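Putative periplasmic protein (Salmonella enterica, PDB 3OE3) probably inhibits C-type lysozymes in the periplasm, as a small beta-barrel protein of the MliC/PliC family that would shield the bacterium from host lysozyme. Local coordinates at residues C[8-13]-C[20-25]; C[44-49]-C[53-58]; C[71-76]-C[82-87]. All coordinates share one frame; numbering follows the deposited sequence.

Contact 1. Residues C[8-13]-C[20-25]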
ATOM      1  N   SER C   8      -6.263   1.532  -7.892  1.00 15.03           N
ATOM      2  CA  SER C   8      -7.652   1.434  -8.316  1.00 16.17           C
ATOM      3  C   SER C   8      -8.540   2.036  -7.259  1.00 14.03           C
ATOM      4  O   SER C   8      -8.316   1.847  -6.066  1.00 17.53           O
ATOM      5  CB  SER C   8      -8.046  -0.021  -8.512  1.00 17.61           C
ATOM      6  OG  SER C   8      -7.463  -0.554  -9.688  1.00 20.53           O
ATOM      7  N   ILE C   9      -9.557   2.762  -7.696  1.00 12.73           N
ATOM      8  CA  ILE C   9     -10.526   3.320  -6.772  1.00 15.64           C
ATOM      9  C   ILE C   9     -11.896   2.688  -7.055  1.00 14.50           C
ATOM     10  O   ILE C   9     -12.333   2.629  -8.210  1.00 16.78           O
ATOM     11  CB  ILE C   9     -10.568   4.855  -6.880  1.00 18.74           C
ATOM     12  CG1 ILE C   9      -9.194   5.435  -6.496  1.00 22.32           C
ATOM     13  CG2 ILE C   9     -11.683   5.443  -6.012  1.00 24.66           C
ATOM     14  CD1 ILE C   9      -9.147   6.931  -6.422  1.00 29.22           C
ATOM     15  N   TYR C  10     -12.554   2.182  -6.005  1.00 14.07           N
ATOM     16  CA  TYR C  10     -13.842   1.503  -6.152  1.00 12.43           C
ATOM     17  C   TYR C  10     -14.914   2.293  -5.434  1.00 13.73           C
ATOM     18  O   TYR C  10     -14.685   2.799  -4.334  1.00 15.71           O
ATOM     19  CB  TYR C  10     -13.796   0.107  -5.511  1.00 14.15           C
ATOM     20  CG  TYR C  10     -12.918  -0.922  -6.201  1.00 13.87           C
ATOM     21  CD1 TYR C  10     -11.543  -0.974  -5.947  1.00 14.14           C
ATOM     22  CD2 TYR C  10     -13.463  -1.865  -7.066  1.00 14.61           C
ATOM     23  CE1 TYR C  10     -10.749  -1.907  -6.560  1.00 14.19           C
ATOM     24  CE2 TYR C  10     -12.647  -2.811  -7.695  1.00 15.79           C
ATOM     25  CZ  TYR C  10     -11.289  -2.814  -7.431  1.00 13.25           C
ATOM     26  OH  TYR C  10     -10.463  -3.755  -8.040  1.00 18.27           O
ATOM     27  N   THR C  11     -16.088   2.388  -6.053  1.00 13.59           N
ATOM     28  CA  THR C  11     -17.274   2.882  -5.371  1.00 13.75           C
ATOM     29  C   THR C  11     -18.027   1.692  -4.796  1.00 15.37           C
ATOM     30  O   THR C  11     -18.300   0.721  -5.509  1.00 18.32           O
ATOM     31  CB  THR C  11     -18.188   3.686  -6.318  1.00 21.26           C
ATOM     32  OG1 THR C  11     -18.213   3.067  -7.612  1.00 23.08           O
ATOM     33  CG2 THR C  11     -17.657   5.100  -6.463  1.00 26.63           C
ATOM     34  N   CYS C  12     -18.330   1.760  -3.500  1.00 12.99           N
ATOM     35  CA  CYS C  12     -18.998   0.669  -2.779  1.00 16.56           C
ATOM     36  C   CYS C  12     -20.326   1.096  -2.172  1.00 15.13           C
ATOM     37  O   CYS C  12     -20.694   2.284  -2.207  1.00 15.99           O
ATOM     38  CB  CYS C  12     -18.104   0.150  -1.651  1.00 14.58           C
ATOM     39  SG  CYS C  12     -16.416  -0.250  -2.195  1.00 21.58           S
ATOM     40  N   ASN C  13     -21.059   0.121  -1.624  1.00 14.33           N
ATOM     41  CA  ASN C  13     -22.360   0.413  -1.037  1.00 15.23           C
ATOM     42  C   ASN C  13     -22.219   1.389   0.127  1.00 18.54           C
ATOM     43  O   ASN C  13     -21.128   1.563   0.675  1.00 16.20           O
ATOM     44  CB  ASN C  13     -23.036  -0.870  -0.548  1.00 17.04           C
ATOM     45  CG  ASN C  13     -23.560  -1.739  -1.678  1.00 21.82           C
ATOM     46  OD1 ASN C  13     -23.742  -1.287  -2.813  1.00 20.93           O
ATOM     47  ND2 ASN C  13     -23.841  -2.998  -1.359  1.00 22.77           N
ATOM     48  N   VAL C  20      -7.380   0.590  -3.642  1.00 13.43           N
ATOM     49  CA  VAL C  20      -6.498  -0.567  -3.619  1.00 14.69           C
ATOM     50  C   VAL C  20      -5.262  -0.244  -4.447  1.00 13.15           C
ATOM     51  O   VAL C  20      -5.365   0.279  -5.553  1.00 16.09           O
ATOM     52  CB  VAL C  20      -7.180  -1.832  -4.181  1.00 13.74           C
ATOM     53  CG1 VAL C  20      -6.253  -3.047  -4.007  1.00 16.84           C
ATOM     54  CG2 VAL C  20      -8.531  -2.092  -3.491  1.00 15.86           C
ATOM     55  N   ILE C  21      -4.093  -0.525  -3.885  1.00  9.79           N
ATOM     56  CA  ILE C  21      -2.851  -0.496  -4.650  1.00 12.13           C
ATOM     57  C   ILE C  21      -2.581  -1.922  -5.105  1.00 13.22           C
ATOM     58  O   ILE C  21      -2.500  -2.830  -4.281  1.00 14.60           O
ATOM     59  CB  ILE C  21      -1.651  -0.005  -3.812  1.00 14.34           C
ATOM     60  CG1 ILE C  21      -1.895   1.388  -3.241  1.00 18.32           C
ATOM     61  CG2 ILE C  21      -0.396  -0.005  -4.658  1.00 15.57           C
ATOM     62  CD1 ILE C  21      -2.057   2.469  -4.264  1.00 19.86           C
ATOM     63  N   TYR C  22      -2.486  -2.127  -6.416  1.00 12.74           N
ATOM     64  CA  TYR C  22      -2.159  -3.442  -6.931  1.00 14.89           C
ATOM     65  C   TYR C  22      -0.709  -3.461  -7.396  1.00 14.53           C
ATOM     66  O   TYR C  22      -0.252  -2.530  -8.061  1.00 18.73           O
ATOM     67  CB  TYR C  22      -3.069  -3.795  -8.110  1.00 15.12           C
ATOM     68  CG  TYR C  22      -4.505  -4.095  -7.709  1.00 15.93           C
ATOM     69  CD1 TYR C  22      -4.817  -5.263  -7.030  1.00 15.64           C
ATOM     70  CD2 TYR C  22      -5.541  -3.231  -8.038  1.00 17.39           C
ATOM     71  CE1 TYR C  22      -6.119  -5.564  -6.677  1.00 16.36           C
ATOM     72  CE2 TYR C  22      -6.869  -3.528  -7.689  1.00 16.07           C
ATOM     73  CZ  TYR C  22      -7.141  -4.701  -7.000  1.00 20.48           C
ATOM     74  OH  TYR C  22      -8.441  -5.041  -6.639  1.00 16.60           O
ATOM     75  N   VAL C  23      -0.005  -4.527  -7.037  1.00 13.24           N
ATOM     76  CA  VAL C  23       1.367  -4.766  -7.473  1.00 15.89           C
ATOM     77  C   VAL C  23       1.350  -5.997  -8.363  1.00 17.68           C
ATOM     78  O   VAL C  23       0.932  -7.077  -7.948  1.00 18.26           O
ATOM     79  CB  VAL C  23       2.302  -5.017  -6.284  1.00 16.94           C
ATOM     80  CG1 VAL C  23       3.752  -5.279  -6.772  1.00 16.27           C
ATOM     81  CG2 VAL C  23       2.249  -3.829  -5.317  1.00 16.93           C
ATOM     82  N   ASN C  24       1.765  -5.820  -9.607  1.00 16.90           N
ATOM     83  CA  ASN C  24       1.807  -6.922 -10.543  1.00 17.82           C
ATOM     84  C   ASN C  24       3.191  -6.928 -11.153  1.00 18.66           C
ATOM     85  O   ASN C  24       3.475  -6.116 -12.026  1.00 18.64           O
ATOM     86  CB  ASN C  24       0.750  -6.728 -11.625  1.00 22.85           C
ATOM     87  CG  ASN C  24      -0.648  -6.953 -11.105  1.00 20.44           C
ATOM     88  OD1 ASN C  24      -1.017  -8.078 -10.785  1.00 26.53           O
ATOM     89  ND2 ASN C  24      -1.426  -5.887 -11.011  1.00 25.15           N
ATOM     90  N   THR C  25       4.045  -7.833 -10.692  1.00 17.63           N
ATOM     91  CA  THR C  25       5.457  -7.760 -11.077  1.00 16.65           C
ATOM     92  C   THR C  25       5.639  -8.255 -12.504  1.00 19.52           C
ATOM     93  O   THR C  25       4.783  -8.959 -13.050  1.00 23.31           O
ATOM     94  CB  THR C  25       6.391  -8.562 -10.131  1.00 20.66           C
ATOM     95  OG1 THR C  25       6.247  -9.964 -10.369  1.00 20.62           O
ATOM     96  CG2 THR C  25       6.080  -8.259  -8.650  1.00 17.53           C
TER
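S8 and V20 face each other as an antiparallel hydrogen-bonded pair, and each satisfies the backbone of the other. The amide of S8 gives its proton to the carbonyl of V20, with N to O 2.8 Å and a nearly straight bond of 173°. In return V20 N donates to S8 O over 2.9 Å, so that a two-bond ring closes between the residues. The second polar link is made by side chains: the hydroxyl of Y22 donates to that of Y10, OH to OH 2.8 Å, and the Y10 oxygen meets the Y22 ring at its edge. Both tyrosines have CG anti to their carbonyl carbon (chi1 near -70° in each), and their side chains approach from opposite directions until the hydroxyls join.

The two segments belong to the hairpin of strands 5-12 and 16-24, the first of the closed eight-stranded antiparallel barrel. Their short strand segments run 139° apart, as antiparallel neighbours in a strongly twisted sheet. The ladder goes on with Y10 and M18, while the outer edges of the two strands are taken up by I33 of strand 30-36, bonded to I21, and by S87 of strand 80-88, bonded to T11.

Apolar contact comes from V20. Its CG2 lies 3.8 Å from Y10 CE1, and its other methyl, CG1, sits over one face of the Y22 ring, offset toward the rim. Separately, S8 OG makes a van der Waals approach at the edge of that ring, in its plane, 3.6 Å from Y22 CE2. On the neighbouring strand 80-88, the Y10 side chain rests on C86 and L88.

Contact 2. Residues C[44-49]-C[53-58]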
ATOM      1  N   ARG C  44      -1.563 -11.015  -0.412  1.00 16.83           N
ATOM      2  CA  ARG C  44      -0.992 -11.856  -1.463  1.00 15.39           C
ATOM      3  C   ARG C  44      -2.140 -12.480  -2.255  1.00 14.31           C
ATOM      4  O   ARG C  44      -3.225 -12.718  -1.718  1.00 16.02           O
ATOM      5  CB  ARG C  44      -0.117 -12.961  -0.850  1.00 15.69           C
ATOM      6  CG  ARG C  44      -0.915 -13.941   0.008  1.00 22.39           C
ATOM      7  CD  ARG C  44      -0.073 -15.101   0.492  1.00 28.31           C
ATOM      8  NE  ARG C  44       0.482 -15.848  -0.630  1.00 36.65           N
ATOM      9  CZ  ARG C  44      -0.138 -16.857  -1.241  1.00 39.02           C
ATOM     10  NH1 ARG C  44      -1.339 -17.254  -0.837  1.00 34.78           N
ATOM     11  NH2 ARG C  44       0.454 -17.473  -2.256  1.00 40.66           N
ATOM     12  N   LEU C  45      -1.915 -12.743  -3.538  1.00 14.95           N
ATOM     13  CA  LEU C  45      -2.896 -13.439  -4.354  1.00 15.46           C
ATOM     14  C   LEU C  45      -2.997 -14.905  -3.930  1.00 16.98           C
ATOM     15  O   LEU C  45      -1.977 -15.590  -3.771  1.00 19.78           O
ATOM     16  CB  LEU C  45      -2.523 -13.346  -5.838  1.00 19.72           C
ATOM     17  CG  LEU C  45      -3.487 -14.013  -6.817  1.00 20.40           C
ATOM     18  CD1 LEU C  45      -4.709 -13.152  -7.040  1.00 24.43           C
ATOM     19  CD2 LEU C  45      -2.789 -14.326  -8.154  1.00 22.34           C
HETATM   20  N   MSE C  46      -4.227 -15.379  -3.752  1.00 15.79           N
HETATM   21  CA  MSE C  46      -4.474 -16.793  -3.490  1.00 18.65           C
HETATM   22  C   MSE C  46      -4.602 -17.533  -4.815  1.00 22.39           C
HETATM   23  O   MSE C  46      -5.528 -17.297  -5.585  1.00 26.42           O
HETATM   24  CB  MSE C  46      -5.740 -16.983  -2.650  1.00 23.08           C
HETATM   25  CG  MSE C  46      -5.577 -16.544  -1.199  1.00 22.59           C
HETATM   26 SE   MSE C  46      -7.231 -16.735  -0.157  1.00 34.51          SE
HETATM   27  CE  MSE C  46      -8.267 -15.477  -1.088  1.00 14.52           C
ATOM     28  N   LYS C  47      -3.675 -18.436  -5.078  1.00 23.36           N
ATOM     29  CA  LYS C  47      -3.768 -19.220  -6.307  1.00 36.89           C
ATOM     30  C   LYS C  47      -4.983 -20.154  -6.281  1.00 37.13           C
ATOM     31  O   LYS C  47      -4.872 -21.347  -6.014  1.00 42.02           O
ATOM     32  CB  LYS C  47      -2.469 -19.971  -6.585  1.00 46.78           C
ATOM     33  CG  LYS C  47      -1.466 -19.157  -7.398  1.00 49.10           C
ATOM     34  CD  LYS C  47      -0.975 -17.936  -6.640  1.00 46.71           C
ATOM     35  CE  LYS C  47       0.455 -18.142  -6.167  1.00 49.38           C
ATOM     36  NZ  LYS C  47       1.333 -18.557  -7.295  1.00 50.48           N
HETATM   37  N   MSE C  48      -6.150 -19.585  -6.560  1.00 36.89           N
HETATM   38  CA  MSE C  48      -7.398 -20.333  -6.526  1.00 43.49           C
HETATM   39  C   MSE C  48      -8.315 -19.909  -7.664  1.00 55.48           C
HETATM   40  O   MSE C  48      -7.888 -19.241  -8.606  1.00 54.24           O
HETATM   41  CB  MSE C  48      -8.114 -20.106  -5.197  1.00 47.45           C
HETATM   42  CG  MSE C  48      -8.504 -18.663  -4.979  1.00 44.07           C
HETATM   43 SE   MSE C  48      -9.715 -18.409  -3.479  1.00 64.13          SE
HETATM   44  CE  MSE C  48      -8.584 -19.043  -2.031  1.00 70.80           C
ATOM     45  N   ALA C  49      -9.583 -20.299  -7.561  1.00 68.90           N
ATOM     46  CA  ALA C  49     -10.574 -20.003  -8.588  1.00 80.54           C
ATOM     47  C   ALA C  49     -10.570 -18.529  -8.978  1.00 86.62           C
ATOM     48  O   ALA C  49     -10.513 -17.649  -8.120  1.00 87.01           O
ATOM     49  CB  ALA C  49     -11.959 -20.425  -8.116  1.00 82.43           C
ATOM     50  N   ASN C  53      -8.235 -13.148  -6.000  1.00 15.86           N
ATOM     51  CA  ASN C  53      -8.619 -13.094  -4.605  1.00 16.86           C
ATOM     52  C   ASN C  53      -7.387 -13.024  -3.736  1.00 14.92           C
ATOM     53  O   ASN C  53      -6.429 -13.786  -3.926  1.00 17.84           O
ATOM     54  CB  ASN C  53      -9.443 -14.327  -4.251  1.00 16.24           C
ATOM     55  CG  ASN C  53     -10.594 -14.537  -5.213  1.00 23.11           C
ATOM     56  OD1 ASN C  53     -11.458 -13.680  -5.350  1.00 24.76           O
ATOM     57  ND2 ASN C  53     -10.588 -15.660  -5.907  1.00 29.37           N
ATOM     58  N   TYR C  54      -7.404 -12.099  -2.786  1.00 12.30           N
ATOM     59  CA  TYR C  54      -6.209 -11.795  -1.998  1.00 14.75           C
ATOM     60  C   TYR C  54      -6.449 -12.012  -0.514  1.00 16.32           C
ATOM     61  O   TYR C  54      -7.565 -11.838  -0.024  1.00 14.92           O
ATOM     62  CB  TYR C  54      -5.760 -10.340  -2.232  1.00 15.63           C
ATOM     63  CG  TYR C  54      -5.451  -9.980  -3.672  1.00 12.38           C
ATOM     64  CD1 TYR C  54      -6.481  -9.701  -4.577  1.00 14.25           C
ATOM     65  CD2 TYR C  54      -4.131  -9.919  -4.137  1.00 12.71           C
ATOM     66  CE1 TYR C  54      -6.210  -9.377  -5.896  1.00 15.18           C
ATOM     67  CE2 TYR C  54      -3.860  -9.590  -5.462  1.00 15.15           C
ATOM     68  CZ  TYR C  54      -4.899  -9.319  -6.329  1.00 19.02           C
ATOM     69  OH  TYR C  54      -4.634  -8.983  -7.639  1.00 18.48           O
ATOM     70  N   GLU C  55      -5.390 -12.372   0.204  1.00 16.44           N
ATOM     71  CA  GLU C  55      -5.459 -12.499   1.656  1.00 16.22           C
ATOM     72  C   GLU C  55      -4.310 -11.754   2.312  1.00 15.28           C
ATOM     73  O   GLU C  55      -3.228 -11.632   1.748  1.00 14.61           O
ATOM     74  CB  GLU C  55      -5.447 -13.974   2.083  1.00 21.65           C
ATOM     75  CG  GLU C  55      -4.142 -14.685   1.796  1.00 22.57           C
ATOM     76  CD  GLU C  55      -4.084 -16.095   2.390  1.00 33.64           C
ATOM     77  OE1 GLU C  55      -4.954 -16.445   3.217  1.00 33.67           O
ATOM     78  OE2 GLU C  55      -3.154 -16.843   2.029  1.00 41.79           O
ATOM     79  N   ALA C  56      -4.546 -11.249   3.515  1.00 18.25           N
ATOM     80  CA  ALA C  56      -3.497 -10.546   4.242  1.00 16.34           C
ATOM     81  C   ALA C  56      -2.322 -11.475   4.500  1.00 17.30           C
ATOM     82  O   ALA C  56      -2.501 -12.642   4.858  1.00 20.97           O
ATOM     83  CB  ALA C  56      -4.051  -9.997   5.563  1.00 18.90           C
ATOM     84  N   ILE C  57      -1.120 -10.946   4.295  1.00 16.76           N
ATOM     85  CA  ILE C  57       0.108 -11.693   4.537  1.00 17.63           C
ATOM     86  C   ILE C  57       0.331 -11.902   6.031  1.00 22.15           C
ATOM     87  O   ILE C  57       0.851 -12.940   6.447  1.00 29.79           O
ATOM     88  CB  ILE C  57       1.297 -10.981   3.887  1.00 21.15           C
ATOM     89  CG1 ILE C  57       1.082 -10.976   2.375  1.00 20.26           C
ATOM     90  CG2 ILE C  57       2.604 -11.675   4.241  1.00 28.68           C
ATOM     91  CD1 ILE C  57       2.013 -10.112   1.633  1.00 25.13           C
ATOM     92  N   ASP C  58      -0.078 -10.924   6.834  1.00 19.13           N
ATOM     93  CA  ASP C  58       0.045 -11.016   8.287  1.00 23.08           C
ATOM     94  C   ASP C  58      -1.149 -11.806   8.808  1.00 23.51           C
ATOM     95  O   ASP C  58      -2.276 -11.337   8.758  1.00 23.47           O
ATOM     96  CB  ASP C  58       0.081  -9.609   8.903  1.00 24.46           C
ATOM     97  CG  ASP C  58       0.300  -9.621  10.412  1.00 31.79           C
ATOM     98  OD1 ASP C  58       0.032 -10.651  11.064  1.00 30.86           O
ATOM     99  OD2 ASP C  58       0.741  -8.582  10.943  1.00 33.24           O
TER
HETATM  100  O   HOH W   1      -7.233 -15.679  -6.713  1.00 21.87           O
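L45 lays its CD1 methyl over one face of the Y54 ring in a CH-pi contact, 4.1 Å from the ring centroid and 18° off the normal. CG anti to the backbone N (chi1 -179°) carries CD1 over that face, near the rim. The two residues form an antiparallel non-hydrogen-bonded pair, with CA-H...O contacts on both sides of it, Y54 CA to R44 O (3.1 Å) and L45 CA to N53 O (3.6 Å).

R44 and E55, the next pair, are hydrogen-bonded through both backbones: R44 N to E55 O is 2.8 Å, and E55 N returns a bond to R44 O that lies in the carbonyl plane. Their side chains run side by side in the same direction. The guanidinium and carboxylate are turned 60° from each other, and the salt bridge between R44 NH1 and E55 OE2 is long at 3.4 Å and weak as a hydrogen bond. The aliphatic part of the arginine packs as well, CG on the glutamate CG and CB on I57 CG1.

These pairs are the rungs of the hairpin of strands 39-45 and 52-56 within the barrel, and strand 64-68 continues the sheet beyond Y54, which pairs with L65. Toward the turn, M46 N donates to N53 O over 2.7 Å in a nearly straight bond. A water spans the same two residues, donating to M46 O and accepting from N53 N. Beyond M46 the chain bends in an inverse gamma turn centred on K47, with a weak bond from M48 N to M46 O.

The selenomethionine side chain of M46, bent at chi3, crosses N53 and E55 at about right angles: its CE reaches N53 CB at 3.6 Å, while CG rests on the E55 side chain. M48 likewise crosses N53 at about a right angle, its selenium 3.8 Å from N53 ND2.

Contact 3. Residues C[71-76]-C[82-87]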
ATOM      1  N   THR C  71     -15.354  -5.779 -10.423  1.00 20.64           N
ATOM      2  CA  THR C  71     -16.054  -5.787  -9.152  1.00 22.62           C
ATOM      3  C   THR C  71     -15.186  -6.346  -8.037  1.00 21.54           C
ATOM      4  O   THR C  71     -14.185  -7.025  -8.279  1.00 21.24           O
ATOM      5  CB  THR C  71     -17.375  -6.586  -9.229  1.00 28.22           C
ATOM      6  OG1 THR C  71     -17.097  -7.990  -9.259  1.00 27.54           O
ATOM      7  CG2 THR C  71     -18.171  -6.188 -10.470  1.00 33.40           C
ATOM      8  N   ALA C  72     -15.568  -6.054  -6.804  1.00 18.08           N
ATOM      9  CA  ALA C  72     -14.778  -6.500  -5.665  1.00 16.37           C
ATOM     10  C   ALA C  72     -15.630  -6.511  -4.400  1.00 17.97           C
ATOM     11  O   ALA C  72     -16.657  -5.830  -4.319  1.00 17.21           O
ATOM     12  CB  ALA C  72     -13.565  -5.600  -5.470  1.00 18.84           C
ATOM     13  N   GLU C  73     -15.172  -7.272  -3.413  1.00 16.98           N
ATOM     14  CA  GLU C  73     -15.808  -7.346  -2.110  1.00 18.27           C
ATOM     15  C   GLU C  73     -14.702  -7.476  -1.084  1.00 13.93           C
ATOM     16  O   GLU C  73     -13.786  -8.277  -1.264  1.00 16.08           O
ATOM     17  CB  GLU C  73     -16.719  -8.581  -2.012  1.00 27.17           C
ATOM     18  CG  GLU C  73     -17.759  -8.712  -3.119  1.00 36.53           C
ATOM     19  CD  GLU C  73     -19.011  -7.898  -2.846  1.00 38.03           C
ATOM     20  OE1 GLU C  73     -19.169  -7.422  -1.708  1.00 35.14           O
ATOM     21  OE2 GLU C  73     -19.839  -7.741  -3.767  1.00 38.50           O
ATOM     22  N   LEU C  74     -14.778  -6.694  -0.016  1.00 13.79           N
ATOM     23  CA  LEU C  74     -13.851  -6.842   1.101  1.00 13.35           C
ATOM     24  C   LEU C  74     -14.577  -7.395   2.319  1.00 13.97           C
ATOM     25  O   LEU C  74     -15.610  -6.867   2.758  1.00 14.43           O
ATOM     26  CB  LEU C  74     -13.156  -5.510   1.447  1.00 12.89           C
ATOM     27  CG  LEU C  74     -12.143  -5.555   2.598  1.00 14.41           C
ATOM     28  CD1 LEU C  74     -10.923  -6.386   2.231  1.00 15.35           C
ATOM     29  CD2 LEU C  74     -11.738  -4.132   3.001  1.00 15.19           C
ATOM     30  N   VAL C  75     -14.034  -8.490   2.831  1.00 11.75           N
ATOM     31  CA  VAL C  75     -14.584  -9.146   4.013  1.00 16.25           C
ATOM     32  C   VAL C  75     -13.507  -9.369   5.074  1.00 15.14           C
ATOM     33  O   VAL C  75     -12.308  -9.189   4.821  1.00 15.57           O
ATOM     34  CB  VAL C  75     -15.264 -10.495   3.669  1.00 16.95           C
ATOM     35  CG1 VAL C  75     -16.344 -10.293   2.599  1.00 18.56           C
ATOM     36  CG2 VAL C  75     -14.240 -11.522   3.223  1.00 16.45           C
ATOM     37  N   GLU C  76     -13.942  -9.766   6.265  1.00 16.19           N
ATOM     38  CA  GLU C  76     -13.033 -10.145   7.335  1.00 16.85           C
ATOM     39  C   GLU C  76     -13.655 -11.330   8.053  1.00 22.30           C
ATOM     40  O   GLU C  76     -14.850 -11.606   7.885  1.00 22.47           O
ATOM     41  CB  GLU C  76     -12.845  -8.979   8.318  1.00 21.11           C
ATOM     42  CG  GLU C  76     -14.144  -8.518   8.967  1.00 24.83           C
ATOM     43  CD  GLU C  76     -13.974  -7.272   9.830  1.00 37.25           C
ATOM     44  OE1 GLU C  76     -12.832  -6.983  10.245  1.00 39.24           O
ATOM     45  OE2 GLU C  76     -14.988  -6.586  10.096  1.00 39.00           O
ATOM     46  N   VAL C  82     -17.142  -6.057   4.929  1.00 16.27           N
ATOM     47  CA  VAL C  82     -16.506  -4.819   5.345  1.00 16.38           C
ATOM     48  C   VAL C  82     -16.875  -3.729   4.342  1.00 14.77           C
ATOM     49  O   VAL C  82     -17.416  -2.687   4.716  1.00 17.74           O
ATOM     50  CB  VAL C  82     -14.992  -4.973   5.438  1.00 16.13           C
ATOM     51  CG1 VAL C  82     -14.351  -3.642   5.806  1.00 20.57           C
ATOM     52  CG2 VAL C  82     -14.640  -6.055   6.454  1.00 17.42           C
ATOM     53  N   LEU C  83     -16.620  -3.992   3.066  1.00 16.07           N
ATOM     54  CA  LEU C  83     -17.056  -3.110   1.991  1.00 16.83           C
ATOM     55  C   LEU C  83     -17.677  -3.989   0.917  1.00 15.26           C
ATOM     56  O   LEU C  83     -17.079  -4.993   0.527  1.00 16.76           O
ATOM     57  CB  LEU C  83     -15.885  -2.292   1.442  1.00 14.40           C
ATOM     58  CG  LEU C  83     -15.317  -1.227   2.370  1.00 16.23           C
ATOM     59  CD1 LEU C  83     -14.002  -0.703   1.811  1.00 23.01           C
ATOM     60  CD2 LEU C  83     -16.319  -0.084   2.559  1.00 17.94           C
ATOM     61  N   SER C  84     -18.880  -3.633   0.452  1.00 15.96           N
ATOM     62  CA  SER C  84     -19.678  -4.544  -0.371  1.00 17.35           C
ATOM     63  C   SER C  84     -20.067  -3.926  -1.701  1.00 16.56           C
ATOM     64  O   SER C  84     -20.181  -2.699  -1.816  1.00 16.29           O
ATOM     65  CB  SER C  84     -20.961  -4.963   0.359  1.00 23.26           C
ATOM     66  OG  SER C  84     -20.700  -5.624   1.590  1.00 25.71           O
ATOM     67  N   ASN C  85     -20.252  -4.779  -2.702  1.00 17.80           N
ATOM     68  CA  ASN C  85     -20.702  -4.349  -4.017  1.00 15.71           C
ATOM     69  C   ASN C  85     -19.821  -3.233  -4.554  1.00 18.18           C
ATOM     70  O   ASN C  85     -20.295  -2.206  -5.016  1.00 18.14           O
ATOM     71  CB  ASN C  85     -22.173  -3.916  -3.954  1.00 18.40           C
ATOM     72  CG  ASN C  85     -22.762  -3.616  -5.324  1.00 21.26           C
ATOM     73  OD1 ASN C  85     -22.410  -4.239  -6.328  1.00 24.61           O
ATOM     74  ND2 ASN C  85     -23.676  -2.662  -5.364  1.00 17.82           N
ATOM     75  N   CYS C  86     -18.513  -3.448  -4.500  1.00 15.98           N
ATOM     76  CA  CYS C  86     -17.573  -2.453  -5.000  1.00 16.29           C
ATOM     77  C   CYS C  86     -17.376  -2.590  -6.500  1.00 17.39           C
ATOM     78  O   CYS C  86     -17.289  -3.699  -7.025  1.00 18.90           O
ATOM     79  CB  CYS C  86     -16.219  -2.604  -4.292  1.00 15.36           C
ATOM     80  SG  CYS C  86     -16.326  -2.343  -2.485  1.00 22.68           S
ATOM     81  N   SER C  87     -17.326  -1.465  -7.203  1.00 15.82           N
ATOM     82  CA  SER C  87     -17.007  -1.504  -8.631  1.00 17.23           C
ATOM     83  C   SER C  87     -15.987  -0.440  -8.926  1.00 19.14           C
ATOM     84  O   SER C  87     -16.004   0.624  -8.306  1.00 18.53           O
ATOM     85  CB  SER C  87     -18.253  -1.265  -9.486  1.00 24.67           C
ATOM     86  OG  SER C  87     -19.082  -2.410  -9.503  1.00 32.06           O
TER
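L74 O accepts two backbone amides, V82 N at 2.8 Å and L83 N at 3.1 Å, because V82 and L83 together face L74 in a classic beta bulge. The bulge lies in the hairpin of strands 71-76 and 80-88, the last of the antiparallel barrel. A separate irregularity follows further along, a one-residue shift of register where E73 faces S84 and N85.

The other backbone bonds flank these two places. L74 N donates to L83 O in the carbonyl plane. A72 and C86 exchange a pair of bonds, A72 N to C86 O at 2.9 Å and C86 N to A72 O at 3.0 Å; the first of these meets its acceptor from above the carbonyl plane. C86 O also receives a CA-H...O contact from T71.

One side chain takes part in the polar network. E73, bent at chi2 (-83°), curls its carboxylate back so that OE1 accepts N85 N over 3.0 Å, approached from above the carboxylate plane. This serves the amide of a residue that turns a corner, and N85 ND2 is bonded in turn to N13 OD1.

Apolar contacts join A72 to C86 and L74 to L83, CB to CB, on a shared face of the sheet, and V82 CG1 adds to them at 3.9 Å from L74 CD2. Against the aliphatic part of E76, the V82 side chain crosses at about a right angle, with V82 CG2 3.6 Å from E76 CG.

In the fold
The three contacts follow one another along the chain, and each belongs to a different hairpin of the same closed eight-stranded antiparallel barrel. Contacts 1 and 3, with centres about 11 Å apart, sit at the seam of the sheet, where strands 5-12 and 80-88 are neighbours. Pairing of these first and last strands closes the barrel, and the C12-C86 disulfide (SG to SG 2.1 Å) links them covalently there. Contact 2 lies on the opposite side of the chain's centre from contact 1, about 14 Å away between centres, yet the Y54 hydroxyl still packs against the Y22 ring (Y22 CD1 to Y54 OH 3.8 Å). Contacts 2 and 3 do not meet, their nearest atoms being about 7 Å apart.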